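PDB 3TTY: beta-galactosidase from Bacillus circulans subsp. alkalophilus, which hydrolyses terminal beta-D-galactosyl residues from beta-galactosides, using a TIM-barrel catalytic domain in which galactose is bound. Local coordinates for residues G130-A133 and E134-D138; I66-L69 and T70-N73; M25-D28 and M29-N33. All blocks are in the same frame, centred on the assembly; numbering follows the deposited sequence.

Contact 1 (G130-A133 and E134-D138); sequences GKLA and ERYKD
The carbonyl oxygen of Lys131 is gripped twice: Arg135 N donates to Lys131 O at 2.9 Å, and a water donates to the same oxygen at 2.7 Å. That water also donates to Glu134 OE2 at 3.2 Å, so it ties the extended Glu134 chain back to the preceding turn. Lys131 NZ stays 5.3 Å from Glu134 OE2, opposite charges near but not touching. One residue on, Tyr136 N donates to Leu132 O at 3.0 Å, the last such i to i+4 bond here before Tyr136 leaves helical angles. This is the C-terminal end of helix 119-135, an outer helix of the TIM barrel that leads into strand 142-146. With CG of Tyr136 beside its own backbone N (chi1 -57°), the ring folds back along the helix: CE2 meets Leu132 CD2 at 4.0 Å, and Arg135 CG lies over one ring face, toward the rim. The phenol OH bonds to Asp63 of helix 60-71, which also forms a salt bridge with Arg135. An alanine in place of Tyr136 is likely to open a gap beside Leu132 and deprive Asp63 of the phenol as a partner. Past the helix, Lys137 NZ forms a salt bridge with Asp138 OD1, 2.9 Å long.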
loop_
_atom_site.group_PDB
_atom_site.type_symbol
_atom_site.label_atom_id
_atom_site.label_comp_id
_atom_site.label_asym_id
_atom_site.label_seq_id
_atom_site.Cartn_x
_atom_site.Cartn_y
_atom_site.Cartn_z
ATOM N N GLY A 130 39.355 -5.464 -18.466
ATOM C CA GLY A 130 40.733 -5.640 -18.879
ATOM C C GLY A 130 40.880 -5.927 -20.362
ATOM O O GLY A 130 41.650 -5.273 -21.048
ATOM N N LYS A 131 40.142 -6.914 -20.856
ATOM C CA LYS A 131 40.238 -7.303 -22.258
ATOM C C LYS A 131 39.808 -6.192 -23.197
ATOM O O LYS A 131 40.382 -6.035 -24.267
ATOM C CB LYS A 131 39.418 -8.565 -22.534
ATOM C CG LYS A 131 40.043 -9.857 -21.991
ATOM C CD LYS A 131 39.153 -11.060 -22.272
ATOM C CE LYS A 131 39.857 -12.367 -21.926
ATOM N NZ LYS A 131 41.083 -12.566 -22.747
ATOM N N LEU A 132 38.791 -5.430 -22.817
ATOM C CA LEU A 132 38.353 -4.310 -23.647
ATOM C C LEU A 132 39.453 -3.251 -23.758
ATOM O O LEU A 132 39.736 -2.750 -24.849
ATOM C CB LEU A 132 37.071 -3.674 -23.096
ATOM C CG LEU A 132 35.756 -4.438 -23.271
ATOM C CD1 LEU A 132 34.719 -3.951 -22.280
ATOM C CD2 LEU A 132 35.228 -4.333 -24.704
ATOM N N ALA A 133 40.057 -2.893 -22.628
ATOM C CA ALA A 133 41.056 -1.831 -22.636
ATOM C C ALA A 133 42.295 -2.306 -23.378
ATOM O O ALA A 133 42.895 -1.555 -24.147
ATOM C CB ALA A 133 41.405 -1.377 -21.208
ATOM N N GLU A 134 42.666 -3.560 -23.170
ATOM C CA GLU A 134 43.791 -4.124 -23.895
ATOM C C GLU A 134 43.531 -4.115 -25.403
ATOM O O GLU A 134 44.382 -3.689 -26.189
ATOM C CB GLU A 134 44.094 -5.541 -23.411
ATOM C CG GLU A 134 45.074 -6.310 -24.309
ATOM C CD GLU A 134 45.337 -7.729 -23.811
ATOM O OE1 GLU A 134 46.525 -8.106 -23.704
ATOM O OE2 GLU A 134 44.358 -8.467 -23.531
ATOM N N ARG A 135 42.359 -4.584 -25.809
ATOM C CA ARG A 135 42.062 -4.688 -27.237
ATOM C C ARG A 135 42.071 -3.317 -27.910
ATOM O O ARG A 135 42.531 -3.180 -29.044
ATOM C CB ARG A 135 40.719 -5.377 -27.483
ATOM C CG ARG A 135 40.427 -5.655 -28.954
ATOM C CD ARG A 135 39.109 -6.386 -29.124
ATOM N NE ARG A 135 38.895 -6.849 -30.493
ATOM C CZ ARG A 135 39.316 -8.022 -30.947
ATOM N NH1 ARG A 135 39.983 -8.841 -30.145
ATOM N NH2 ARG A 135 39.076 -8.381 -32.199
ATOM N N TYR A 136 41.565 -2.305 -27.216
ATOM C CA TYR A 136 41.419 -0.989 -27.834
ATOM C C TYR A 136 42.398 0.039 -27.288
ATOM O O TYR A 136 42.166 1.236 -27.418
ATOM C CB TYR A 136 39.975 -0.485 -27.689
ATOM C CG TYR A 136 38.956 -1.442 -28.269
ATOM C CD1 TYR A 136 38.993 -1.783 -29.612
ATOM C CD2 TYR A 136 37.967 -2.012 -27.479
ATOM C CE1 TYR A 136 38.077 -2.664 -30.160
ATOM C CE2 TYR A 136 37.037 -2.906 -28.025
ATOM C CZ TYR A 136 37.100 -3.221 -29.360
ATOM O OH TYR A 136 36.196 -4.096 -29.920
ATOM N N LYS A 137 43.487 -0.432 -26.681
ATOM C CA LYS A 137 44.435 0.443 -25.983
ATOM C C LYS A 137 45.052 1.504 -26.882
ATOM O O LYS A 137 45.511 2.539 -26.407
ATOM C CB LYS A 137 45.557 -0.374 -25.334
ATOM C CG LYS A 137 46.452 -1.103 -26.329
ATOM C CD LYS A 137 47.525 -1.897 -25.612
ATOM C CE LYS A 137 48.360 -2.721 -26.584
ATOM N NZ LYS A 137 49.374 -1.893 -27.310
ATOM N N ASP A 138 45.062 1.250 -28.182
ATOM C CA ASP A 138 45.677 2.186 -29.111
ATOM C C ASP A 138 44.664 2.865 -30.001
ATOM O O ASP A 138 45.032 3.541 -30.962
ATOM C CB ASP A 138 46.729 1.474 -29.965
ATOM C CG ASP A 138 47.911 1.005 -29.142
ATOM O OD1 ASP A 138 48.396 -0.121 -29.384
ATOM O OD2 ASP A 138 48.337 1.760 -28.237
HETATM O O HOH W 1 41.727 -8.143 -25.342
#

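Contact 2 (I66-L69 and T70-N73); sequences IERL and TKEN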
loop_
_atom_site.group_PDB
_atom_site.type_symbol
_atom_site.label_atom_id
_atom_site.label_comp_id
_atom_site.label_asym_id
_atom_site.label_seq_id
_atom_site.Cartn_x
_atom_site.Cartn_y
_atom_site.Cartn_z
ATOM N N ILE A 66 32.837 0.173 -33.828
ATOM C CA ILE A 66 33.806 1.217 -33.520
ATOM C C ILE A 66 34.459 1.762 -34.799
ATOM O O ILE A 66 34.647 2.972 -34.951
ATOM C CB ILE A 66 34.875 0.705 -32.536
ATOM C CG1 ILE A 66 34.255 0.529 -31.152
ATOM C CG2 ILE A 66 36.031 1.673 -32.454
ATOM C CD1 ILE A 66 35.141 -0.209 -30.188
ATOM N N GLU A 67 34.781 0.860 -35.721
ATOM C CA GLU A 67 35.377 1.250 -36.989
ATOM C C GLU A 67 34.417 2.138 -37.768
ATOM O O GLU A 67 34.795 3.207 -38.235
ATOM C CB GLU A 67 35.778 0.010 -37.796
ATOM C CG GLU A 67 36.597 0.297 -39.050
ATOM C CD GLU A 67 37.848 1.120 -38.768
ATOM O OE1 GLU A 67 38.341 1.101 -37.611
ATOM O OE2 GLU A 67 38.333 1.791 -39.708
ATOM N N ARG A 68 33.165 1.712 -37.877
ATOM C CA ARG A 68 32.180 2.474 -38.633
ATOM C C ARG A 68 32.023 3.908 -38.135
ATOM O O ARG A 68 31.969 4.847 -38.930
ATOM C CB ARG A 68 30.817 1.781 -38.640
ATOM C CG ARG A 68 29.791 2.519 -39.525
ATOM C CD ARG A 68 30.265 2.533 -40.983
ATOM N NE ARG A 68 29.437 3.357 -41.869
ATOM C CZ ARG A 68 29.610 4.662 -42.070
ATOM N NH1 ARG A 68 30.579 5.326 -41.442
ATOM N NH2 ARG A 68 28.808 5.308 -42.904
ATOM N N LEU A 69 31.929 4.061 -36.818
ATOM C CA LEU A 69 31.828 5.370 -36.190
ATOM C C LEU A 69 33.098 6.195 -36.392
ATOM O O LEU A 69 33.046 7.410 -36.604
ATOM C CB LEU A 69 31.562 5.210 -34.692
ATOM C CG LEU A 69 30.177 4.682 -34.299
ATOM C CD1 LEU A 69 30.222 4.133 -32.879
ATOM C CD2 LEU A 69 29.138 5.780 -34.419
ATOM N N THR A 70 34.241 5.532 -36.300
ATOM C CA THR A 70 35.518 6.196 -36.506
ATOM C C THR A 70 35.569 6.800 -37.915
ATOM O O THR A 70 36.118 7.877 -38.112
ATOM C CB THR A 70 36.686 5.219 -36.281
ATOM O OG1 THR A 70 36.698 4.818 -34.908
ATOM C CG2 THR A 70 38.018 5.884 -36.609
ATOM N N LYS A 71 34.969 6.106 -38.880
ATOM C CA LYS A 71 34.873 6.607 -40.247
ATOM C C LYS A 71 34.157 7.962 -40.309
ATOM O O LYS A 71 34.524 8.830 -41.102
ATOM C CB LYS A 71 34.183 5.574 -41.139
ATOM C CG LYS A 71 34.575 5.638 -42.597
ATOM C CD LYS A 71 34.318 4.304 -43.309
ATOM C CE LYS A 71 32.832 3.925 -43.316
ATOM N NZ LYS A 71 32.571 2.562 -43.906
ATOM N N GLU A 72 33.150 8.148 -39.458
ATOM C CA GLU A 72 32.446 9.430 -39.364
ATOM C C GLU A 72 33.127 10.379 -38.391
ATOM O O GLU A 72 32.605 11.451 -38.106
ATOM C CB GLU A 72 31.005 9.223 -38.897
ATOM C CG GLU A 72 30.202 8.327 -39.793
ATOM C CD GLU A 72 30.265 8.790 -41.220
ATOM O OE1 GLU A 72 30.137 10.007 -41.449
ATOM O OE2 GLU A 72 30.469 7.949 -42.109
ATOM N N ASN A 73 34.280 9.978 -37.865
ATOM C CA ASN A 73 34.974 10.772 -36.848
ATOM C C ASN A 73 34.079 11.083 -35.637
ATOM O O ASN A 73 34.200 12.132 -35.001
ATOM C CB ASN A 73 35.582 12.055 -37.450
ATOM C CG ASN A 73 36.567 12.750 -36.494
ATOM O OD1 ASN A 73 36.533 13.974 -36.331
ATOM N ND2 ASN A 73 37.440 11.965 -35.853
#
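Arg68 and Glu72, four residues apart, are joined by a salt bridge in which Arg68 NH1 donates to Glu72 OE2 at 2.7 Å, with OE2 almost exactly in the guanidinium plane. The oxygen uses its anti lone pair, and Arg68 NH2 adds a weak bond to the same atom at 3.2 Å. The carboxylate is not coplanar with the guanidinium; the two planes stand 59° apart. Lys71 comes in from another direction, laying its CE over one guanidinium face, 3.2 Å from Arg68 NH1. Its NZ lies 3.8 Å from Arg68 NE, a proximity of like charges probably eased by the acids around Arg68. Two bends bring the salt-bridge partners together: Arg68 leaves the backbone with CG opposite N and then turns at CG (chi2 62°), while Glu72 is itself folded at chi2. On another side of the helix, Ile66 O accepts from both Thr70 N (2.9 Å) and Thr70 OG1 (2.8 Å), which approach from opposite faces of the carbonyl plane. The hydroxyl thus returns to its own helix, with OG1 also 4.0 Å from Ile66 CG2. Glu26 of helix 22-35 takes Arg68 NE, and Asn33 ND2 of that helix probably hydrogen-bonds to Glu72 OE1, so both ends of the salt-bridged pair are held from outside. Toward the barrel, Ile66 and Leu69 pack on Leu76 of strand 75-79. The last turn also has a weak bond from Glu72 N to Leu69 O. Asn73, at positive phi and with its N donating to Thr70 O at 2.8 Å, marks the Schellman motif that closes helix 60-71 and turns the chain into barrel strand 75-79.

Contact 3 (M25-D28 and M29-N33); sequences MEED and MRMFN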
loop_
_atom_site.group_PDB
_atom_site.type_symbol
_atom_site.label_atom_id
_atom_site.label_comp_id
_atom_site.label_asym_id
_atom_site.label_seq_id
_atom_site.Cartn_x
_atom_site.Cartn_y
_atom_site.Cartn_z
ATOM N N MET A 25 22.484 0.983 -39.418
ATOM C CA MET A 25 23.674 1.700 -39.017
ATOM C C MET A 25 24.072 2.765 -40.044
ATOM O O MET A 25 24.533 3.848 -39.666
ATOM C CB MET A 25 24.807 0.713 -38.771
ATOM C CG MET A 25 25.918 1.287 -37.958
ATOM S SD MET A 25 26.848 0.031 -37.066
ATOM C CE MET A 25 27.938 1.141 -36.205
ATOM N N GLU A 26 23.883 2.475 -41.334
ATOM C CA GLU A 26 24.124 3.488 -42.363
ATOM C C GLU A 26 23.171 4.677 -42.209
ATOM O O GLU A 26 23.576 5.830 -42.337
ATOM C CB GLU A 26 24.023 2.898 -43.776
ATOM C CG GLU A 26 25.150 1.943 -44.134
ATOM C CD GLU A 26 26.529 2.571 -43.966
ATOM O OE1 GLU A 26 27.370 1.986 -43.244
ATOM O OE2 GLU A 26 26.767 3.648 -44.557
ATOM N N GLU A 27 21.905 4.399 -41.922
ATOM C CA GLU A 27 20.957 5.470 -41.641
ATOM C C GLU A 27 21.326 6.231 -40.363
ATOM O O GLU A 27 21.174 7.446 -40.305
ATOM C CB GLU A 27 19.527 4.933 -41.560
ATOM C CG GLU A 27 18.881 4.722 -42.914
ATOM C CD GLU A 27 18.958 5.970 -43.781
ATOM O OE1 GLU A 27 19.765 5.972 -44.737
ATOM O OE2 GLU A 27 18.226 6.946 -43.503
ATOM N N ASP A 28 21.807 5.526 -39.341
ATOM C CA ASP A 28 22.236 6.198 -38.112
ATOM C C ASP A 28 23.317 7.232 -38.410
ATOM O O ASP A 28 23.184 8.387 -38.026
ATOM C CB ASP A 28 22.760 5.207 -37.058
ATOM C CG ASP A 28 21.720 4.197 -36.623
ATOM O OD1 ASP A 28 20.509 4.495 -36.681
ATOM O OD2 ASP A 28 22.128 3.095 -36.211
ATOM N N MET A 29 24.390 6.812 -39.084
ATOM C CA MET A 29 25.497 7.717 -39.400
ATOM C C MET A 29 24.982 8.935 -40.153
ATOM O O MET A 29 25.356 10.069 -39.843
ATOM C CB MET A 29 26.582 7.027 -40.245
ATOM C CG MET A 29 27.294 5.847 -39.585
ATOM S SD MET A 29 27.891 6.195 -37.908
ATOM C CE MET A 29 26.615 5.375 -36.951
ATOM N N ARG A 30 24.129 8.690 -41.150
ATOM C CA ARG A 30 23.597 9.766 -41.973
ATOM C C ARG A 30 22.832 10.764 -41.100
ATOM O O ARG A 30 23.061 11.966 -41.184
ATOM C CB ARG A 30 22.707 9.226 -43.109
ATOM C CG ARG A 30 22.132 10.321 -44.012
ATOM C CD ARG A 30 21.157 9.791 -45.081
ATOM N NE ARG A 30 19.902 9.333 -44.484
ATOM C CZ ARG A 30 18.919 10.143 -44.100
ATOM N NH1 ARG A 30 19.037 11.458 -44.249
ATOM N NH2 ARG A 30 17.822 9.639 -43.557
ATOM N N MET A 31 21.937 10.257 -40.259
ATOM C CA MET A 31 21.150 11.124 -39.375
ATOM C C MET A 31 21.982 11.781 -38.257
ATOM O O MET A 31 21.729 12.932 -37.891
ATOM C CB MET A 31 19.910 10.393 -38.835
ATOM C CG MET A 31 18.792 10.249 -39.896
ATOM S SD MET A 31 17.275 9.356 -39.458
ATOM C CE MET A 31 17.741 7.674 -39.833
ATOM N N PHE A 32 22.983 11.067 -37.735
ATOM C CA PHE A 32 23.866 11.637 -36.710
ATOM C C PHE A 32 24.595 12.860 -37.281
ATOM O O PHE A 32 24.767 13.865 -36.597
ATOM C CB PHE A 32 24.875 10.606 -36.159
ATOM C CG PHE A 32 24.236 9.467 -35.369
ATOM C CD1 PHE A 32 22.897 9.507 -35.013
ATOM C CD2 PHE A 32 24.988 8.358 -34.993
ATOM C CE1 PHE A 32 22.313 8.461 -34.300
ATOM C CE2 PHE A 32 24.413 7.311 -34.278
ATOM C CZ PHE A 32 23.075 7.363 -33.928
ATOM N N ASN A 33 25.017 12.777 -38.539
ATOM C CA ASN A 33 25.667 13.918 -39.171
ATOM C C ASN A 33 24.709 15.093 -39.367
ATOM O O ASN A 33 25.070 16.233 -39.111
ATOM C CB ASN A 33 26.343 13.509 -40.487
ATOM C CG ASN A 33 27.580 12.636 -40.258
ATOM O OD1 ASN A 33 28.425 12.940 -39.406
ATOM N ND2 ASN A 33 27.681 11.538 -41.010
#
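Regular i to i+4 bonds run through this part of helix 22-35, from Met29 N to Met25 O (3.0 Å) through to Phe32 N to Asp28 O (2.7 Å). The Glu27 and Arg30 chains run alongside one another in the same direction, and Arg30 takes the carboxylate side-on: NH2 reaches Glu27 OE2 at 2.7 Å, on its syn lone pair, and NE reaches the same oxygen at 3.1 Å. Both bonds lie in the guanidinium plane, and the carboxylate plane is turned by 30° from it; a weak third bond runs from NE to OE1. Glu368 holds Arg30 NH1, so the arginine links two acids. Against the Glu27 stem, the terminal CE of Met31 folds back to 3.7 Å from Glu27 CB. CG anti to the carbonyl carbon (chi1 -66°) brings the Phe32 ring back over the preceding turn, one face to Asp28: CB makes a CH-pi contact 4.1 Å from the ring centroid, and Asp28 O sits over the same ring. The buried Asp28 carboxylate is satisfied by Arg348 and Tyr15, while Met25 and Met29 face helix 60-71. The arrangement belongs to the first beta-alpha-beta unit of the TIM barrel, where helix 22-35 connects strands 10-14 and 39-42.

Overall arrangement
All three contacts belong to outer helices of the eight-stranded TIM barrel and lie on one side of the chain's centre. Along the sequence contact 3 (helix 22-35) comes first, then contact 2 (helix 60-71), then contact 1 (helix 119-135). Contacts 2 and 3 have centres about 11 Å apart and touch through a salt bridge, a probable hydrogen bond and methionine packing. Contacts 1 and 2 are about 17 Å apart between centres and meet where Tyr136 packs on Ile66. Contacts 1 and 3 do not touch, with nearest atoms about 12 Å apart. Helix 60-71 therefore sits between the other two, knitting this side of the helical layer around the barrel together.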